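Local structure of p1 (6TY2) at residues A13-S16 / A17-R21. The protein suppresses RNA silencing in the host and takes part in virus spread, this chain being its C-terminal zinc-finger part, which probably serves in RNA binding. Numbering follows the deposited sequence.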
loop_
_atom_site.group_PDB
_atom_site.type_symbol
_atom_site.label_atom_id
_atom_site.label_comp_id
_atom_site.label_asym_id
_atom_site.label_seq_id
_atom_site.Cartn_x
_atom_site.Cartn_y
_atom_site.Cartn_z
ATOM N N ALA A 13 -15.612 -3.304 1.455
ATOM C CA ALA A 13 -16.114 -4.108 2.565
ATOM C C ALA A 13 -15.049 -4.209 3.652
ATOM O O ALA A 13 -15.336 -4.092 4.837
ATOM C CB ALA A 13 -16.525 -5.500 2.077
ATOM N N GLU A 14 -13.807 -4.408 3.235
ATOM C CA GLU A 14 -12.717 -4.626 4.175
ATOM C C GLU A 14 -12.319 -3.329 4.864
ATOM O O GLU A 14 -11.899 -3.336 6.026
ATOM C CB GLU A 14 -11.519 -5.245 3.453
ATOM C CG GLU A 14 -10.334 -5.559 4.346
ATOM C CD GLU A 14 -10.664 -6.504 5.505
ATOM O OE1 GLU A 14 -11.600 -7.342 5.391
ATOM O OE2 GLU A 14 -9.965 -6.399 6.538
ATOM N N ILE A 15 -12.454 -2.220 4.143
ATOM C CA ILE A 15 -12.227 -0.886 4.700
ATOM C C ILE A 15 -13.231 -0.621 5.806
ATOM O O ILE A 15 -12.873 -0.140 6.880
ATOM C CB ILE A 15 -12.371 0.209 3.619
ATOM C CG1 ILE A 15 -11.247 0.121 2.583
ATOM C CG2 ILE A 15 -12.465 1.589 4.243
ATOM C CD1 ILE A 15 -9.875 0.075 3.192
ATOM N N SER A 16 -14.495 -0.950 5.530
ATOM C CA SER A 16 -15.576 -0.825 6.504
ATOM C C SER A 16 -15.243 -1.554 7.789
ATOM O O SER A 16 -15.456 -1.031 8.885
ATOM C CB SER A 16 -16.887 -1.387 5.948
ATOM O OG SER A 16 -17.521 -0.473 5.068
ATOM N N ALA A 17 -14.737 -2.774 7.639
ATOM C CA ALA A 17 -14.483 -3.638 8.785
ATOM C C ALA A 17 -13.364 -3.083 9.635
ATOM O O ALA A 17 -13.459 -3.082 10.858
ATOM C CB ALA A 17 -14.150 -5.053 8.322
ATOM N N CYS A 18 -12.297 -2.624 8.979
ATOM C CA CYS A 18 -11.159 -2.033 9.666
ATOM C C CYS A 18 -11.517 -0.744 10.370
ATOM O O CYS A 18 -11.090 -0.525 11.499
ATOM C CB CYS A 18 -10.012 -1.772 8.682
ATOM S SG CYS A 18 -9.174 -3.256 8.106
ATOM N N ASN A 19 -12.267 0.125 9.700
ATOM C CA ASN A 19 -12.675 1.385 10.315
ATOM C C ASN A 19 -13.448 1.157 11.609
ATOM O O ASN A 19 -13.210 1.838 12.605
ATOM C CB ASN A 19 -13.522 2.223 9.353
ATOM C CG ASN A 19 -12.674 3.117 8.454
ATOM O OD1 ASN A 19 -11.518 3.412 8.767
ATOM N ND2 ASN A 19 -13.250 3.558 7.338
ATOM N N ALA A 20 -14.351 0.179 11.591
ATOM C CA ALA A 20 -15.201 -0.123 12.745
ATOM C C ALA A 20 -14.401 -0.746 13.869
ATOM O O ALA A 20 -14.637 -0.455 15.031
ATOM C CB ALA A 20 -16.347 -1.048 12.340
ATOM N N ARG A 21 -13.451 -1.600 13.522
ATOM C CA ARG A 21 -12.566 -2.161 14.528
ATOM C C ARG A 21 -11.821 -1.033 15.204
ATOM O O ARG A 21 -11.779 -0.949 16.438
ATOM C CB ARG A 21 -11.587 -3.159 13.911
ATOM C CG ARG A 21 -10.705 -3.884 14.935
ATOM C CD ARG A 21 -9.654 -4.777 14.264
ATOM N NE ARG A 21 -10.230 -5.547 13.166
ATOM C CZ ARG A 21 -10.761 -6.757 13.302
ATOM N NH1 ARG A 21 -10.773 -7.351 14.495
ATOM N NH2 ARG A 21 -11.276 -7.375 12.246
#
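The carbonyl oxygen of I15 receives the backbone N-H of N19 at 2.9 Å, I15 O to N19 N, in a bond bent little at the hydrogen (167°). This is the shortest of four successive i to i+4 bonds, the signature of an alpha-helix in mid-course. The bond from A17 N to A13 O is longer, at 3.2 Å, and more bent; those of C18 with E14 and A20 with S16 complete the set.

One turn apart, I15 and N19 run side by side in the same direction, and the branch methyl of the isoleucine, CG2, lies 3.8 Å from N19 ND2. That methyl stands anti to its own backbone nitrogen, which sets it beside the carbonyl carbon, on the side where N19 lies one turn on. The amide is held from outside the helix, OD1 accepting the backbone N-H of L31, so the side chain ties the helix to the loop returning beside it.

E14 and C18, also four residues apart, meet at their ends: the glutamate chain, extended at chi1 (-178°) but bent at chi2 (58°), brings OE2 to 3.6 Å from C18 SG. Farther round, S16 OG is hydrogen-bonded to Y33 OH.

Both segments belong to helix 3-24, the long helix of this zinc-finger part, which supplies the zinc ligand H8 from an earlier turn. The side chain of I15, which is buried, lies about 12 Å from the zinc ion and packs on L31 and Y33 of the loop that runs back beside the helix, while A13, A17 and A20 remain exposed.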